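Local coordinates for protein proteasome chaperone 3 (Saccharomyces cerevisiae, PDB 2Z5B) that pairs with POC4 as a heterodimeric chaperone that binds proteasome precursors and promotes alpha-ring formation during assembly of the yeast 20S proteasome, at residues Val29-Phe34 with Glu118-Val123; Leu40-Asn45 with Val114-Leu119. All blocks are in the same frame, centred on the assembly; numbering follows the deposited sequence.

Interactions 1 and 2 fasten the same helix, 109-124, to one face of the mixed beta sheet, at neighbouring antiparallel strands 26-33 and 38-44. Their centres lie 8 Å apart, and the backbone pair Q30 O to Q41 N, 2.7 Å, joins the two strands between them. Both contacts are buried. Interaction 2 sits close to the centre of the chain and is wholly aliphatic, leucine and isoleucine against isoleucine. Interaction 1 lies further out, where a tyrosine spans a wider gap and the contact opens toward solvent at a partly exposed histidine, which brings polar character. Both strands turn polar residues to the other face of the sheet, where the partner chain, Protein YPL144W, packs.

Interaction 1: residues Val29-Phe34 with Glu118-Val123; sequences VQATHF and ELYRRV
Y120 reaches from helix 109-124 to strand 26-33 in an alpha+beta fold, with helices packed on a mixed, mostly antiparallel sheet. The backbones are far apart, with H33 and Y120, the closest pair, still 11.1 Å apart at their CA atoms, so a long aromatic side chain suits the helix position. The tight part is buried: Y120 OH comes to 3.7 Å from A31 CB, a van der Waals approach in which the short methyl of A31 gives the phenol end an apolar surface at the strand. That hydroxyl has no hydrogen-bonding partner in the model. I38 and L40 of the next strand and I173 and M176 of helix 162-176 also touch Y120, so the phenol lies among apolar side chains.

The looser side is at H33, which is partly exposed and makes the longer approach. Its CB is not aimed at the helix, but with CG anti to the carbonyl carbon (chi1 -68°) the imidazole swings back toward Y120. H33 also meets the ring of Y4 on strand 3-9, with the planes at about 45°. On the opposite face of the strand, Q30 NE2 donates an almost straight bond to T32 OG1, 3.0 Å long, within the amide plane; there Q30 and T32 pack on Protein YPL144W. H33 NE2 stands at the edge of the tyrosine ring, near its plane, 4.0 Å from Y120 CE1.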
loop_
_atom_site.group_PDB
_atom_site.type_symbol
_atom_site.label_atom_id
_atom_site.label_comp_id
_atom_site.label_asym_id
_atom_site.label_seq_id
_atom_site.Cartn_x
_atom_site.Cartn_y
_atom_site.Cartn_z
ATOM N N VAL B 29 -1.417 0.548 -10.777
ATOM C CA VAL B 29 -0.998 1.419 -9.707
ATOM C C VAL B 29 -2.240 1.865 -8.960
ATOM O O VAL B 29 -3.298 2.126 -9.570
ATOM C CB VAL B 29 -0.180 2.591 -10.236
ATOM C CG1 VAL B 29 0.290 3.445 -9.119
ATOM C CG2 VAL B 29 1.056 2.060 -11.017
ATOM N N GLN B 30 -2.126 1.898 -7.635
ATOM C CA GLN B 30 -3.206 2.426 -6.791
ATOM C C GLN B 30 -2.593 3.101 -5.578
ATOM O O GLN B 30 -1.507 2.702 -5.089
ATOM C CB GLN B 30 -4.194 1.325 -6.389
ATOM C CG GLN B 30 -5.443 1.818 -5.585
ATOM C CD GLN B 30 -5.161 2.048 -4.107
ATOM O OE1 GLN B 30 -4.161 1.565 -3.567
ATOM N NE2 GLN B 30 -6.035 2.794 -3.445
ATOM N N ALA B 31 -3.248 4.157 -5.111
ATOM C CA ALA B 31 -2.754 4.886 -3.963
ATOM C C ALA B 31 -3.885 5.350 -3.065
ATOM O O ALA B 31 -4.927 5.854 -3.539
ATOM C CB ALA B 31 -1.907 6.058 -4.398
ATOM N N THR B 32 -3.680 5.149 -1.768
ATOM C CA THR B 32 -4.535 5.727 -0.738
ATOM C C THR B 32 -3.708 6.743 0.044
ATOM O O THR B 32 -2.580 6.455 0.431
ATOM C CB THR B 32 -5.075 4.636 0.221
ATOM O OG1 THR B 32 -5.488 3.495 -0.538
ATOM C CG2 THR B 32 -6.291 5.170 1.008
ATOM N N HIS B 33 -4.271 7.932 0.269
ATOM C CA HIS B 33 -3.565 9.018 0.940
ATOM C C HIS B 33 -4.098 9.142 2.352
ATOM O O HIS B 33 -5.321 9.155 2.549
ATOM C CB HIS B 33 -3.807 10.348 0.209
ATOM C CG HIS B 33 -3.166 10.422 -1.151
ATOM N ND1 HIS B 33 -2.787 11.614 -1.727
ATOM C CD2 HIS B 33 -2.835 9.455 -2.037
ATOM C CE1 HIS B 33 -2.255 11.382 -2.916
ATOM N NE2 HIS B 33 -2.261 10.077 -3.125
ATOM N N PHE B 34 -3.187 9.276 3.308
ATOM C CA PHE B 34 -3.527 9.450 4.725
ATOM C C PHE B 34 -2.852 10.699 5.274
ATOM O O PHE B 34 -2.082 11.355 4.565
ATOM C CB PHE B 34 -3.047 8.233 5.524
ATOM C CG PHE B 34 -3.601 6.938 5.038
ATOM C CD1 PHE B 34 -4.835 6.490 5.487
ATOM C CD2 PHE B 34 -2.888 6.161 4.139
ATOM C CE1 PHE B 34 -5.364 5.271 5.034
ATOM C CE2 PHE B 34 -3.403 4.944 3.677
ATOM C CZ PHE B 34 -4.643 4.503 4.120
ATOM N N GLU B 118 10.156 11.773 -4.549
ATOM C CA GLU B 118 10.349 13.131 -5.047
ATOM C C GLU B 118 9.209 13.582 -5.965
ATOM O O GLU B 118 8.799 14.738 -5.932
ATOM C CB GLU B 118 11.724 13.273 -5.718
ATOM C CG GLU B 118 12.846 13.540 -4.700
ATOM C CD GLU B 118 12.644 14.844 -3.934
ATOM O OE1 GLU B 118 12.949 15.921 -4.475
ATOM O OE2 GLU B 118 12.176 14.811 -2.785
ATOM N N LEU B 119 8.687 12.656 -6.761
ATOM C CA LEU B 119 7.533 12.944 -7.616
ATOM C C LEU B 119 6.360 13.416 -6.753
ATOM O O LEU B 119 5.737 14.456 -7.016
ATOM C CB LEU B 119 7.156 11.699 -8.448
ATOM C CG LEU B 119 6.033 11.850 -9.483
ATOM C CD1 LEU B 119 6.453 12.749 -10.641
ATOM C CD2 LEU B 119 5.591 10.492 -9.999
ATOM N N TYR B 120 6.079 12.656 -5.700
ATOM C CA TYR B 120 5.021 13.025 -4.759
ATOM C C TYR B 120 5.228 14.403 -4.127
ATOM O O TYR B 120 4.312 15.221 -4.128
ATOM C CB TYR B 120 4.837 11.933 -3.703
ATOM C CG TYR B 120 3.825 10.907 -4.132
ATOM C CD1 TYR B 120 2.454 11.148 -3.978
ATOM C CD2 TYR B 120 4.226 9.721 -4.730
ATOM C CE1 TYR B 120 1.503 10.210 -4.395
ATOM C CE2 TYR B 120 3.288 8.779 -5.148
ATOM C CZ TYR B 120 1.939 9.027 -4.973
ATOM O OH TYR B 120 1.039 8.090 -5.390
ATOM N N ARG B 121 6.442 14.666 -3.640
ATOM C CA ARG B 121 6.770 15.942 -2.976
ATOM C C ARG B 121 6.721 17.177 -3.877
ATOM O O ARG B 121 6.128 18.191 -3.512
ATOM C CB ARG B 121 8.135 15.870 -2.292
ATOM C CG ARG B 121 8.250 14.731 -1.299
ATOM C CD ARG B 121 9.292 14.990 -0.242
ATOM N NE ARG B 121 8.862 15.981 0.740
ATOM C CZ ARG B 121 9.556 16.295 1.829
ATOM N NH1 ARG B 121 10.715 15.689 2.083
ATOM N NH2 ARG B 121 9.090 17.210 2.669
ATOM N N ARG B 122 7.347 17.085 -5.045
ATOM C CA ARG B 122 7.551 18.251 -5.903
ATOM C C ARG B 122 6.421 18.471 -6.911
ATOM O O ARG B 122 6.154 19.606 -7.319
ATOM C CB ARG B 122 8.899 18.143 -6.623
ATOM C CG ARG B 122 10.092 17.896 -5.687
ATOM C CD ARG B 122 11.430 18.032 -6.406
ATOM N NE ARG B 122 11.631 17.016 -7.444
ATOM C CZ ARG B 122 12.706 16.234 -7.556
ATOM N NH1 ARG B 122 13.715 16.340 -6.701
ATOM N NH2 ARG B 122 12.777 15.342 -8.534
ATOM N N VAL B 123 5.754 17.388 -7.304
ATOM C CA VAL B 123 4.753 17.438 -8.368
ATOM C C VAL B 123 3.332 17.122 -7.884
ATOM O O VAL B 123 2.462 17.996 -7.911
ATOM C CB VAL B 123 5.147 16.512 -9.551
ATOM C CG1 VAL B 123 4.057 16.479 -10.630
ATOM C CG2 VAL B 123 6.483 16.936 -10.141
#

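Interaction 2: residues Leu40-Asn45 with Val114-Leu119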
loop_
_atom_site.group_PDB
_atom_site.type_symbol
_atom_site.label_atom_id
_atom_site.label_comp_id
_atom_site.label_asym_id
_atom_site.label_seq_id
_atom_site.Cartn_x
_atom_site.Cartn_y
_atom_site.Cartn_z
ATOM N N LEU B 40 1.144 3.373 -1.567
ATOM C CA LEU B 40 1.173 3.154 -3.010
ATOM C C LEU B 40 1.363 1.689 -3.357
ATOM O O LEU B 40 2.274 1.030 -2.816
ATOM C CB LEU B 40 2.307 3.986 -3.657
ATOM C CG LEU B 40 2.520 3.834 -5.167
ATOM C CD1 LEU B 40 1.328 4.404 -5.934
ATOM C CD2 LEU B 40 3.808 4.559 -5.573
ATOM N N GLN B 41 0.507 1.176 -4.248
ATOM C CA GLN B 41 0.653 -0.172 -4.797
ATOM C C GLN B 41 1.159 -0.066 -6.215
ATOM O O GLN B 41 0.650 0.746 -6.999
ATOM C CB GLN B 41 -0.682 -0.918 -4.860
ATOM C CG GLN B 41 -1.276 -1.315 -3.524
ATOM C CD GLN B 41 -2.536 -2.091 -3.723
ATOM O OE1 GLN B 41 -2.500 -3.310 -3.939
ATOM N NE2 GLN B 41 -3.662 -1.408 -3.659
ATOM N N ILE B 42 2.159 -0.878 -6.550
ATOM C CA ILE B 42 2.555 -1.048 -7.961
ATOM C C ILE B 42 2.601 -2.525 -8.313
ATOM O O ILE B 42 3.558 -3.227 -7.973
ATOM C CB ILE B 42 3.907 -0.399 -8.304
ATOM C CG1 ILE B 42 4.027 1.002 -7.672
ATOM C CG2 ILE B 42 4.052 -0.315 -9.824
ATOM C CD1 ILE B 42 5.413 1.603 -7.735
ATOM N N ARG B 43 1.567 -3.001 -8.980
ATOM C CA ARG B 43 1.424 -4.418 -9.237
ATOM C C ARG B 43 1.721 -4.795 -10.684
ATOM O O ARG B 43 1.324 -4.094 -11.609
ATOM C CB ARG B 43 0.011 -4.871 -8.888
ATOM C CG ARG B 43 -0.321 -4.767 -7.406
ATOM C CD ARG B 43 -1.638 -5.438 -7.174
ATOM N NE ARG B 43 -2.121 -5.311 -5.799
ATOM C CZ ARG B 43 -2.808 -6.258 -5.175
ATOM N NH1 ARG B 43 -3.019 -7.429 -5.785
ATOM N NH2 ARG B 43 -3.245 -6.056 -3.925
ATOM N N LEU B 44 2.376 -5.941 -10.857
ATOM C CA LEU B 44 2.688 -6.482 -12.178
ATOM C C LEU B 44 1.912 -7.766 -12.331
ATOM O O LEU B 44 2.138 -8.720 -11.582
ATOM C CB LEU B 44 4.191 -6.754 -12.332
ATOM C CG LEU B 44 4.672 -7.281 -13.704
ATOM C CD1 LEU B 44 4.162 -6.413 -14.833
ATOM C CD2 LEU B 44 6.184 -7.372 -13.751
ATOM N N ASN B 45 0.992 -7.776 -13.293
ATOM C CA ASN B 45 0.021 -8.865 -13.446
ATOM C C ASN B 45 -0.678 -9.208 -12.117
ATOM O O ASN B 45 -0.901 -10.372 -11.807
ATOM C CB ASN B 45 0.675 -10.111 -14.073
ATOM C CG ASN B 45 0.968 -9.943 -15.575
ATOM O OD1 ASN B 45 1.765 -10.688 -16.146
ATOM N ND2 ASN B 45 0.319 -8.982 -16.208
ATOM N N VAL B 114 13.138 6.698 -4.100
ATOM C CA VAL B 114 13.405 8.125 -3.927
ATOM C C VAL B 114 12.773 8.924 -5.061
ATOM O O VAL B 114 12.251 10.014 -4.839
ATOM C CB VAL B 114 14.926 8.430 -3.812
ATOM C CG1 VAL B 114 15.245 9.863 -4.245
ATOM C CG2 VAL B 114 15.412 8.169 -2.390
ATOM N N GLN B 115 12.815 8.375 -6.272
ATOM C CA GLN B 115 12.275 9.079 -7.437
ATOM C C GLN B 115 10.764 9.178 -7.298
ATOM O O GLN B 115 10.175 10.244 -7.532
ATOM C CB GLN B 115 12.692 8.402 -8.748
ATOM C CG GLN B 115 14.174 8.669 -9.165
ATOM C CD GLN B 115 14.499 10.148 -9.352
ATOM O OE1 GLN B 115 13.631 10.963 -9.703
ATOM N NE2 GLN B 115 15.751 10.505 -9.104
ATOM N N ILE B 116 10.143 8.087 -6.857
ATOM C CA ILE B 116 8.694 8.106 -6.580
ATOM C C ILE B 116 8.399 9.114 -5.476
ATOM O O ILE B 116 7.510 9.954 -5.617
ATOM C CB ILE B 116 8.154 6.687 -6.259
ATOM C CG1 ILE B 116 8.279 5.807 -7.500
ATOM C CG2 ILE B 116 6.684 6.740 -5.791
ATOM C CD1 ILE B 116 7.951 4.349 -7.289
ATOM N N ALA B 117 9.179 9.067 -4.393
ATOM C CA ALA B 117 9.028 10.018 -3.292
ATOM C C ALA B 117 9.133 11.471 -3.752
ATOM O O ALA B 117 8.309 12.303 -3.386
ATOM C CB ALA B 117 10.051 9.738 -2.202
ATOM N N GLU B 118 10.156 11.773 -4.549
ATOM C CA GLU B 118 10.349 13.131 -5.047
ATOM C C GLU B 118 9.209 13.582 -5.965
ATOM O O GLU B 118 8.799 14.738 -5.932
ATOM C CB GLU B 118 11.724 13.273 -5.718
ATOM C CG GLU B 118 12.846 13.540 -4.700
ATOM C CD GLU B 118 12.644 14.844 -3.934
ATOM O OE1 GLU B 118 12.949 15.921 -4.475
ATOM O OE2 GLU B 118 12.176 14.811 -2.785
ATOM N N LEU B 119 8.687 12.656 -6.761
ATOM C CA LEU B 119 7.533 12.944 -7.616
ATOM C C LEU B 119 6.360 13.416 -6.753
ATOM O O LEU B 119 5.737 14.456 -7.016
ATOM C CB LEU B 119 7.156 11.699 -8.448
ATOM C CG LEU B 119 6.033 11.850 -9.483
ATOM C CD1 LEU B 119 6.453 12.749 -10.641
ATOM C CD2 LEU B 119 5.591 10.492 -9.999
#
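I116 meets both L40 and I42, joining helix 109-124 to strand 38-44 in the core of a fold that packs helices on one face of a mixed beta sheet. It has the most surface buried here, 48 Å², and L40 and then I42 follow with less. L40 and I42 are two residues apart on the strand, so both direct their side chains at the helix, and the branched I116 can serve both. Its CG1 is anti to the carbonyl carbon (chi1 -66°) while CG2 is anti to the backbone N, which sends the two branches to different partners. The short branch takes L40: I116 CG2 lies 3.6 Å from L40 CD2, the two side chains passing at a slant.

Leucine and isoleucine suit the strand and isoleucine the helix, because each carries methyl ends far enough to meet across a 9.7 Å separation of the L40 and I116 CA atoms. L141 and I143 of strand 140-145 and L170 and I173 of helix 162-176 also touch I116, extending the apolar core around it.

Across the sheet the chemistry reverses. R43 holds Q41 OE1 side-on with two nitrogens, R43 NE and R43 NH2 each lying 2.8 Å from that oxygen, which sits close to the guanidinium plane. Both bonds are bent, at 145° and 138° about the hydrogen, because the two donors converge on one atom. S42 of Protein YPL144W also hydrogen-bonds to Q41 OE1, and the backbone O of P40 of that chain accepts from R43 NH1, so polar residues suit this face at the heterodimer interface.

On the helix-facing side, the longer branch of I116 meets I42 end to end, with I116 CD1 3.8 Å from I42 CD1.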